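Local atomic coordinates of virulence associated protein VAPB (Rhodococcus equi, PDB entry 4CV7), a protein that is associated with virulence, though its molecular function is unknown, and forms here an eight-stranded antiparallel beta-barrel of two Greek-key motifs. Residues Y24-M29 and R57-T62; Q19-Y24 and V63-N68. All blocks are in the same frame, centred on the assembly; numbering follows the deposited sequence.

Contact 1 (Y24-M29 and R57-T62)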
ATOM      1  N   TYR A  24      -5.050  -4.728  -4.435  1.00 16.49           N
ATOM      2  CA  TYR A  24      -5.230  -5.779  -5.452  1.00 17.73           C
ATOM      3  C   TYR A  24      -4.399  -5.341  -6.655  1.00 17.36           C
ATOM      4  O   TYR A  24      -4.709  -4.328  -7.302  1.00 19.18           O
ATOM      5  CB  TYR A  24      -6.709  -5.978  -5.748  1.00 20.38           C
ATOM      6  CG  TYR A  24      -7.420  -6.301  -4.416  1.00 22.40           C
ATOM      7  CD1 TYR A  24      -7.248  -7.561  -3.881  1.00 27.87           C
ATOM      8  CD2 TYR A  24      -8.096  -5.361  -3.631  1.00 25.15           C
ATOM      9  CE1 TYR A  24      -7.763  -7.915  -2.660  1.00 27.82           C
ATOM     10  CE2 TYR A  24      -8.592  -5.743  -2.349  1.00 27.78           C
ATOM     11  CZ  TYR A  24      -8.414  -7.002  -1.911  1.00 29.99           C
ATOM     12  OH  TYR A  24      -8.825  -7.532  -0.717  1.00 37.38           O
ATOM     13  N   GLY A  25      -3.315  -6.044  -6.906  1.00 16.74           N
ATOM     14  CA  GLY A  25      -2.367  -5.673  -7.909  1.00 17.54           C
ATOM     15  C   GLY A  25      -2.432  -6.571  -9.178  1.00 18.26           C
ATOM     16  O   GLY A  25      -3.213  -7.548  -9.231  1.00 20.58           O
ATOM     17  N   PRO A  26      -1.621  -6.279 -10.151  1.00 18.39           N
ATOM     18  CA  PRO A  26      -1.606  -7.083 -11.392  1.00 20.07           C
ATOM     19  C   PRO A  26      -1.111  -8.490 -11.164  1.00 19.75           C
ATOM     20  O   PRO A  26      -0.479  -8.856 -10.165  1.00 19.70           O
ATOM     21  CB  PRO A  26      -0.640  -6.296 -12.284  1.00 21.15           C
ATOM     22  CG  PRO A  26       0.274  -5.564 -11.333  1.00 18.79           C
ATOM     23  CD  PRO A  26      -0.672  -5.134 -10.225  1.00 18.05           C
ATOM     24  N   GLU A  27      -1.519  -9.370 -12.074  1.00 22.82           N
ATOM     25  CA  GLU A  27      -1.149 -10.796 -11.951  1.00 23.56           C
ATOM     26  C   GLU A  27      -1.838 -11.441 -10.726  1.00 23.26           C
ATOM     27  O   GLU A  27      -1.346 -12.412 -10.141  1.00 22.93           O
ATOM     28  CB  GLU A  27       0.393 -11.085 -12.112  1.00 24.09           C
ATOM     29  CG  GLU A  27       0.843 -10.411 -13.419  1.00 27.10           C
ATOM     30  CD  GLU A  27       2.300 -10.596 -13.847  1.00 30.92           C
ATOM     31  OE1 GLU A  27       3.035 -11.358 -13.218  1.00 31.47           O
ATOM     32  OE2 GLU A  27       2.677 -10.060 -14.937  1.00 34.38           O
ATOM     33  N   ASP A  28      -3.014 -10.893 -10.346  1.00 23.02           N
ATOM     34  CA  ASP A  28      -3.889 -11.525  -9.362  1.00 24.21           C
ATOM     35  C   ASP A  28      -3.241 -11.581  -7.969  1.00 22.69           C
ATOM     36  O   ASP A  28      -3.420 -12.500  -7.203  1.00 25.10           O
ATOM     37  CB  ASP A  28      -4.432 -12.877  -9.857  1.00 28.27           C
ATOM     38  CG  ASP A  28      -5.004 -12.832 -11.282  1.00 31.84           C
ATOM     39  OD1 ASP A  28      -5.463 -11.764 -11.787  1.00 32.13           O
ATOM     40  OD2 ASP A  28      -5.118 -13.925 -11.843  1.00 38.60           O
ATOM     41  N   MET A  29      -2.443 -10.550  -7.652  1.00 19.54           N
ATOM     42  CA  MET A  29      -1.716 -10.578  -6.427  1.00 19.06           C
ATOM     43  C   MET A  29      -2.366  -9.630  -5.400  1.00 17.02           C
ATOM     44  O   MET A  29      -2.957  -8.638  -5.764  1.00 18.47           O
ATOM     45  CB  MET A  29      -0.292 -10.086  -6.665  1.00 19.92           C
ATOM     46  CG  MET A  29       0.744 -10.883  -5.984  1.00 22.49           C
ATOM     47  SD  MET A  29       0.794 -12.674  -6.300  1.00 22.75           S
ATOM     48  CE  MET A  29       1.518 -12.693  -7.960  1.00 25.02           C
ATOM     49  N   ARG A  57      10.044  -8.581  -8.424  1.00 14.46           N
ATOM     50  CA  ARG A  57      10.858  -8.246  -7.274  1.00 13.71           C
ATOM     51  C   ARG A  57       9.988  -7.572  -6.184  1.00 13.02           C
ATOM     52  O   ARG A  57      10.203  -7.803  -4.975  1.00 13.05           O
ATOM     53  CB  ARG A  57      12.026  -7.391  -7.691  1.00 14.49           C
ATOM     54  CG  ARG A  57      13.007  -7.127  -6.553  1.00 15.38           C
ATOM     55  CD  ARG A  57      14.149  -6.304  -7.014  1.00 17.69           C
ATOM     56  NE  ARG A  57      15.181  -6.195  -6.016  1.00 17.84           N
ATOM     57  CZ  ARG A  57      16.409  -5.782  -6.250  1.00 19.08           C
ATOM     58  NH1 ARG A  57      16.801  -5.507  -7.438  1.00 20.48           N
ATOM     59  NH2 ARG A  57      17.247  -5.804  -5.206  1.00 18.71           N
ATOM     60  N   LEU A  58       9.061  -6.702  -6.619  1.00 12.37           N
ATOM     61  CA  LEU A  58       8.156  -6.056  -5.688  1.00 12.13           C
ATOM     62  C   LEU A  58       7.403  -7.124  -4.899  1.00 12.54           C
ATOM     63  O   LEU A  58       7.350  -7.126  -3.667  1.00 11.96           O
ATOM     64  CB  LEU A  58       7.204  -5.153  -6.422  1.00 12.48           C
ATOM     65  CG  LEU A  58       6.034  -4.583  -5.582  1.00 12.52           C
ATOM     66  CD1 LEU A  58       6.511  -3.465  -4.680  1.00 12.30           C
ATOM     67  CD2 LEU A  58       4.972  -4.075  -6.565  1.00 13.19           C
ATOM     68  N   TYR A  59       6.874  -8.110  -5.626  1.00 13.12           N
ATOM     69  CA  TYR A  59       6.083  -9.104  -4.989  1.00 13.56           C
ATOM     70  C   TYR A  59       6.916 -10.031  -4.115  1.00 13.38           C
ATOM     71  O   TYR A  59       6.433 -10.458  -3.083  1.00 14.65           O
ATOM     72  CB  TYR A  59       5.345  -9.894  -6.078  1.00 14.98           C
ATOM     73  CG  TYR A  59       4.216  -9.114  -6.777  1.00 14.96           C
ATOM     74  CD1 TYR A  59       3.683  -7.969  -6.258  1.00 14.88           C
ATOM     75  CD2 TYR A  59       3.664  -9.624  -7.964  1.00 16.12           C
ATOM     76  CE1 TYR A  59       2.611  -7.348  -6.864  1.00 15.29           C
ATOM     77  CE2 TYR A  59       2.585  -9.004  -8.581  1.00 16.59           C
ATOM     78  CZ  TYR A  59       2.059  -7.903  -7.986  1.00 15.50           C
ATOM     79  OH  TYR A  59       0.926  -7.279  -8.516  1.00 17.38           O
ATOM     80  N   LYS A  60       8.103 -10.374  -4.545  1.00 13.74           N
ATOM     81  CA  LYS A  60       8.926 -11.245  -3.718  0.64 15.13           C
ATOM     82  C   LYS A  60       9.471 -10.562  -2.484  1.00 14.28           C
ATOM     83  O   LYS A  60       9.528 -11.183  -1.414  1.00 17.63           O
ATOM     84  CB  LYS A  60      10.104 -11.815  -4.400  0.64 16.90           C
ATOM     85  CG  LYS A  60      10.681 -12.989  -3.628  0.64 19.74           C
ATOM     86  CD  LYS A  60      12.026 -13.280  -4.058  0.64 21.12           C
ATOM     87  CE  LYS A  60      12.893 -13.877  -2.989  0.64 21.37           C
ATOM     88  NZ  LYS A  60      13.952 -12.881  -2.726  0.64 17.65           N
ATOM     89  N   ASP A  61       9.956  -9.325  -2.621  1.00 12.50           N
ATOM     90  CA  ASP A  61      10.831  -8.735  -1.603  1.00 12.63           C
ATOM     91  C   ASP A  61      10.165  -7.733  -0.708  1.00 12.26           C
ATOM     92  O   ASP A  61      10.787  -7.280   0.242  1.00 12.90           O
ATOM     93  CB  ASP A  61      12.096  -8.199  -2.235  1.00 12.73           C
ATOM     94  CG  ASP A  61      13.080  -9.276  -2.550  1.00 15.04           C
ATOM     95  OD1 ASP A  61      12.942 -10.412  -2.178  1.00 16.24           O
ATOM     96  OD2 ASP A  61      14.095  -8.928  -3.200  1.00 17.42           O
ATOM     97  N   THR A  62       8.974  -7.272  -1.012  1.00 12.37           N
ATOM     98  CA  THR A  62       8.310  -6.324  -0.128  1.00 12.51           C
ATOM     99  C   THR A  62       8.150  -6.963   1.252  1.00 11.73           C
ATOM    100  O   THR A  62       7.589  -8.033   1.422  1.00 12.80           O
ATOM    101  CB  THR A  62       6.922  -5.886  -0.564  1.00 12.49           C
ATOM    102  OG1 THR A  62       7.008  -5.192  -1.801  1.00 12.67           O
ATOM    103  CG2 THR A  62       6.239  -4.967   0.486  1.00 13.05           C
TER
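Tyr59, on the short helix 55-61, lays its ring against Met29 and runs its hydroxyl into the hairpin turn between strands 18-25 and 29-37 of the Greek-key barrel. This Met-aromatic contact illustrates how one tyrosine can join a helix to a turn with both its face and its polar end. Met29 CG sits over the middle of the ring, 3.7 Å from the centroid of Tyr59 and only 11° off the normal, a CH-pi contact. CB of Met29 lies nearer the phenolic end, 3.5 Å from Tyr59 CZ. Bent at both chi2 and chi3, the methionine chain then turns down past the rim, with SD oblique to the ring and 4.9 Å from the Tyr59 centroid. Its CE ends beyond the rim, 3.7 Å from CD2 of Tyr59. At the ring edge Tyr59 OH donates to Pro26 O over 2.7 Å. The donor is tilted 18° from the carbonyl plane, at a C=O...O angle of 126°. That bond and the methionine together should restrain the rotation of the ring. Gly25 N bonds Met29 O, closing the turn, while Trp107 of strand 100-108 meets both Met29 and Tyr59. On the helix, Leu58 O takes two donors from opposite faces of its plane: Thr62 OG1 at 2.7 Å and Thr62 N at 3.1 Å.

Contact 2 (Q19-Y24 and V63-N68); sequences QKFHVY and VSFQYN
An aromatic cluster in the interior of the beta-barrel brings Phe21 of strand 18-25 together with Phe65 and Tyr67 of strand 64-68. The strands are not sheet neighbours; their axes pass 10.8 Å apart with their directions at 101°, a separation bridged by side chains alone. It is a worked case of alternation: Phe65 and Tyr67, two residues apart, both point inward and meet Phe21 from the same side, Phe65 near CD1 and CG, Tyr67 near CZ and CE1. Phe65 turns its edge to the face of Phe21, a T-shaped pair with planes at 71°. Its CE2 comes within 3.6 Å of Phe21 CD1, above the rim of that ring. Tyr67 meets the other end of Phe21, but obliquely: Phe21 CZ lies over the tyrosine face, 3.5 Å from Tyr67 CD2. Both partners hold CG between backbone N and carbonyl carbon (chi1 near +70° in each), and this shared first torsion carries the two rings across to that one side of Phe21. Beyond the rings, Gln19 crosses the end of Tyr67 with its amide almost perpendicular to the phenol plane. Its OE1 stands at the tyrosine edge, 2.8 Å from Tyr67 OH, a weak hydrogen bond at most, while Gln19 NE2 bonds Gly37 O. Around the cluster, Phe21 packs on Val12 of strand 4-14, and Phe65 sets edge-to-face with Phe31 of strand 29-37 and touches Ile76 and Phe78 of strand 74-79.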
ATOM      1  N   GLN A  19      -3.778   0.708  11.145  1.00 15.74           N
ATOM      2  CA  GLN A  19      -4.531   0.582   9.845  1.00 16.11           C
ATOM      3  C   GLN A  19      -4.224  -0.715   9.181  1.00 17.10           C
ATOM      4  O   GLN A  19      -3.066  -1.159   9.089  1.00 18.21           O
ATOM      5  CB  GLN A  19      -4.103   1.698   8.859  1.00 16.19           C
ATOM      6  CG  GLN A  19      -4.392   3.073   9.447  1.00 16.27           C
ATOM      7  CD  GLN A  19      -3.250   3.610  10.300  1.00 17.07           C
ATOM      8  OE1 GLN A  19      -2.106   3.430   9.887  1.00 18.22           O
ATOM      9  NE2 GLN A  19      -3.554   4.166  11.450  1.00 18.40           N
ATOM     10  N   LYS A  20      -5.281  -1.350   8.605  1.00 16.20           N
ATOM     11  CA  LYS A  20      -5.085  -2.486   7.723  1.00 16.10           C
ATOM     12  C   LYS A  20      -5.307  -2.048   6.284  1.00 15.11           C
ATOM     13  O   LYS A  20      -6.307  -1.434   5.953  1.00 17.23           O
ATOM     14  CB  LYS A  20      -6.163  -3.482   8.072  1.00 17.64           C
ATOM     15  CG  LYS A  20      -6.115  -4.677   7.115  1.00 19.34           C
ATOM     16  CD  LYS A  20      -4.986  -5.632   7.253  1.00 21.29           C
ATOM     17  CE  LYS A  20      -5.232  -6.745   8.189  1.00 24.76           C
ATOM     18  NZ  LYS A  20      -3.993  -7.589   8.237  1.00 26.03           N
ATOM     19  N   PHE A  21      -4.292  -2.313   5.437  1.00 15.06           N
ATOM     20  CA  PHE A  21      -4.372  -2.017   4.045  1.00 15.24           C
ATOM     21  C   PHE A  21      -4.492  -3.322   3.212  1.00 15.65           C
ATOM     22  O   PHE A  21      -3.805  -4.298   3.531  1.00 16.33           O
ATOM     23  CB  PHE A  21      -3.074  -1.276   3.546  1.00 16.00           C
ATOM     24  CG  PHE A  21      -2.981   0.176   3.875  1.00 16.54           C
ATOM     25  CD1 PHE A  21      -2.763   0.588   5.177  1.00 15.83           C
ATOM     26  CD2 PHE A  21      -3.095   1.156   2.882  1.00 18.49           C
ATOM     27  CE1 PHE A  21      -2.658   1.932   5.509  1.00 16.03           C
ATOM     28  CE2 PHE A  21      -3.008   2.522   3.230  1.00 18.79           C
ATOM     29  CZ  PHE A  21      -2.765   2.869   4.527  1.00 17.21           C
ATOM     30  N   HIS A  22      -5.269  -3.264   2.145  1.00 16.94           N
ATOM     31  CA  HIS A  22      -5.265  -4.295   1.072  1.00 18.47           C
ATOM     32  C   HIS A  22      -5.071  -3.563  -0.204  1.00 19.29           C
ATOM     33  O   HIS A  22      -5.644  -2.510  -0.488  1.00 20.75           O
ATOM     34  CB  HIS A  22      -6.546  -5.089   1.049  1.00 21.68           C
ATOM     35  CG  HIS A  22      -6.668  -5.951   2.251  1.00 24.67           C
ATOM     36  ND1 HIS A  22      -7.444  -5.624   3.324  1.00 29.27           N
ATOM     37  CD2 HIS A  22      -6.131  -7.155   2.524  1.00 29.34           C
ATOM     38  CE1 HIS A  22      -7.389  -6.607   4.218  1.00 30.20           C
ATOM     39  NE2 HIS A  22      -6.612  -7.551   3.743  1.00 30.18           N
ATOM     40  N   VAL A  23      -4.273  -4.128  -1.051  1.00 17.02           N
ATOM     41  CA  VAL A  23      -4.185  -3.697  -2.435  1.00 17.06           C
ATOM     42  C   VAL A  23      -4.314  -4.869  -3.365  1.00 16.70           C
ATOM     43  O   VAL A  23      -3.648  -5.904  -3.166  1.00 16.96           O
ATOM     44  CB  VAL A  23      -2.819  -2.984  -2.792  1.00 19.14           C
ATOM     45  CG1 VAL A  23      -2.726  -2.550  -4.234  1.00 20.31           C
ATOM     46  CG2 VAL A  23      -2.581  -1.822  -1.864  1.00 21.12           C
ATOM     47  N   TYR A  24      -5.050  -4.728  -4.435  1.00 16.49           N
ATOM     48  CA  TYR A  24      -5.230  -5.779  -5.452  1.00 17.73           C
ATOM     49  C   TYR A  24      -4.399  -5.341  -6.655  1.00 17.36           C
ATOM     50  O   TYR A  24      -4.709  -4.328  -7.302  1.00 19.18           O
ATOM     51  CB  TYR A  24      -6.709  -5.978  -5.748  1.00 20.38           C
ATOM     52  CG  TYR A  24      -7.420  -6.301  -4.416  1.00 22.40           C
ATOM     53  CD1 TYR A  24      -7.248  -7.561  -3.881  1.00 27.87           C
ATOM     54  CD2 TYR A  24      -8.096  -5.361  -3.631  1.00 25.15           C
ATOM     55  CE1 TYR A  24      -7.763  -7.915  -2.660  1.00 27.82           C
ATOM     56  CE2 TYR A  24      -8.592  -5.743  -2.349  1.00 27.78           C
ATOM     57  CZ  TYR A  24      -8.414  -7.002  -1.911  1.00 29.99           C
ATOM     58  OH  TYR A  24      -8.825  -7.532  -0.717  1.00 37.38           O
ATOM     59  N   VAL A  63       8.620  -6.250   2.294  1.00 12.03           N
ATOM     60  CA  VAL A  63       8.355  -6.537   3.701  1.00 12.76           C
ATOM     61  C   VAL A  63       7.721  -5.435   4.467  1.00 12.61           C
ATOM     62  O   VAL A  63       7.204  -5.642   5.585  1.00 12.98           O
ATOM     63  CB  VAL A  63       9.620  -7.090   4.452  1.00 13.98           C
ATOM     64  CG1 VAL A  63      10.204  -8.323   3.766  1.00 14.71           C
ATOM     65  CG2 VAL A  63      10.677  -5.979   4.663  1.00 14.84           C
ATOM     66  N   SER A  64       7.834  -4.231   3.960  1.00 12.47           N
ATOM     67  CA  SER A  64       7.308  -3.029   4.696  1.00 13.36           C
ATOM     68  C   SER A  64       6.791  -2.054   3.718  1.00 12.27           C
ATOM     69  O   SER A  64       6.986  -2.123   2.515  1.00 13.41           O
ATOM     70  CB  SER A  64       8.335  -2.424   5.571  1.00 13.54           C
ATOM     71  OG  SER A  64       9.286  -1.717   4.807  1.00 15.33           O
ATOM     72  N   PHE A  65       6.013  -1.108   4.252  1.00 11.52           N
ATOM     73  CA  PHE A  65       5.407  -0.042   3.433  1.00 11.80           C
ATOM     74  C   PHE A  65       5.268   1.207   4.287  1.00 11.75           C
ATOM     75  O   PHE A  65       5.168   1.130   5.493  1.00 12.33           O
ATOM     76  CB  PHE A  65       4.105  -0.472   2.748  1.00 11.88           C
ATOM     77  CG  PHE A  65       2.923  -0.587   3.656  1.00 12.49           C
ATOM     78  CD1 PHE A  65       2.881  -1.479   4.731  1.00 12.66           C
ATOM     79  CD2 PHE A  65       1.842   0.315   3.570  1.00 12.67           C
ATOM     80  CE1 PHE A  65       1.772  -1.536   5.589  1.00 13.47           C
ATOM     81  CE2 PHE A  65       0.763   0.247   4.432  1.00 13.83           C
ATOM     82  CZ  PHE A  65       0.750  -0.675   5.431  1.00 13.78           C
ATOM     83  N   GLN A  66       5.198   2.349   3.571  1.00 11.75           N
ATOM     84  CA  GLN A  66       4.905   3.602   4.198  1.00 11.63           C
ATOM     85  C   GLN A  66       3.928   4.350   3.370  1.00 12.31           C
ATOM     86  O   GLN A  66       3.958   4.251   2.155  1.00 14.55           O
ATOM     87  CB  GLN A  66       6.161   4.486   4.376  1.00 12.52           C
ATOM     88  CG  GLN A  66       7.195   3.853   5.287  1.00 13.90           C
ATOM     89  CD  GLN A  66       8.549   4.604   5.301  1.00 15.93           C
ATOM     90  OE1 GLN A  66       8.579   5.681   4.819  1.00 20.20           O
ATOM     91  NE2 GLN A  66       9.634   3.865   5.374  1.00 18.64           N
ATOM     92  N   TYR A  67       3.038   5.059   4.006  1.00 12.08           N
ATOM     93  CA  TYR A  67       2.038   5.875   3.278  1.00 13.03           C
ATOM     94  C   TYR A  67       2.097   7.333   3.676  1.00 15.06           C
ATOM     95  O   TYR A  67       2.522   7.652   4.800  1.00 15.86           O
ATOM     96  CB  TYR A  67       0.625   5.247   3.473  1.00 13.98           C
ATOM     97  CG  TYR A  67       0.077   5.374   4.869  1.00 15.90           C
ATOM     98  CD1 TYR A  67      -0.453   6.654   5.322  1.00 17.59           C
ATOM     99  CD2 TYR A  67       0.163   4.364   5.801  1.00 15.39           C
ATOM    100  CE1 TYR A  67      -0.956   6.783   6.582  1.00 20.30           C
ATOM    101  CE2 TYR A  67      -0.412   4.476   7.023  1.00 16.72           C
ATOM    102  CZ  TYR A  67      -0.919   5.641   7.405  1.00 18.67           C
ATOM    103  OH  TYR A  67      -1.445   5.867   8.663  1.00 21.75           O
ATOM    104  N   ASN A  68       1.625   8.199   2.798  1.00 14.04           N
ATOM    105  CA  ASN A  68       1.640   9.651   3.038  1.00 16.45           C
ATOM    106  C   ASN A  68       0.446  10.173   2.342  1.00 16.99           C
ATOM    107  O   ASN A  68       0.279  10.016   1.096  1.00 15.82           O
ATOM    108  CB  ASN A  68       2.969  10.265   2.468  1.00 17.20           C
ATOM    109  CG  ASN A  68       3.049  11.790   2.685  1.00 21.07           C
ATOM    110  OD1 ASN A  68       2.169  12.552   2.226  1.00 21.40           O
ATOM    111  ND2 ASN A  68       4.161  12.271   3.251  1.00 23.53           N
TER

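Strand 18-25 serves both contacts, at different depths: contact 2 is centred about 3 Å from the centre of the chain, contact 1 about 11 Å from it, and their own centres are about 13 Å apart. Tyr24 belongs to both ranges yet touches neither partner segment; its ring meets His9 instead. Residues 24 to 62 of contact 1 fall within the span from 19 to 68. The two are joined through strand 18-25 and through helix 55-61, which is followed, after Thr62 and Val63, by strand 64-68. The Phe65 side chain is about 8 Å from a bound cobalt ion, and that of Met29 about 12 Å from a bound cobalt ion.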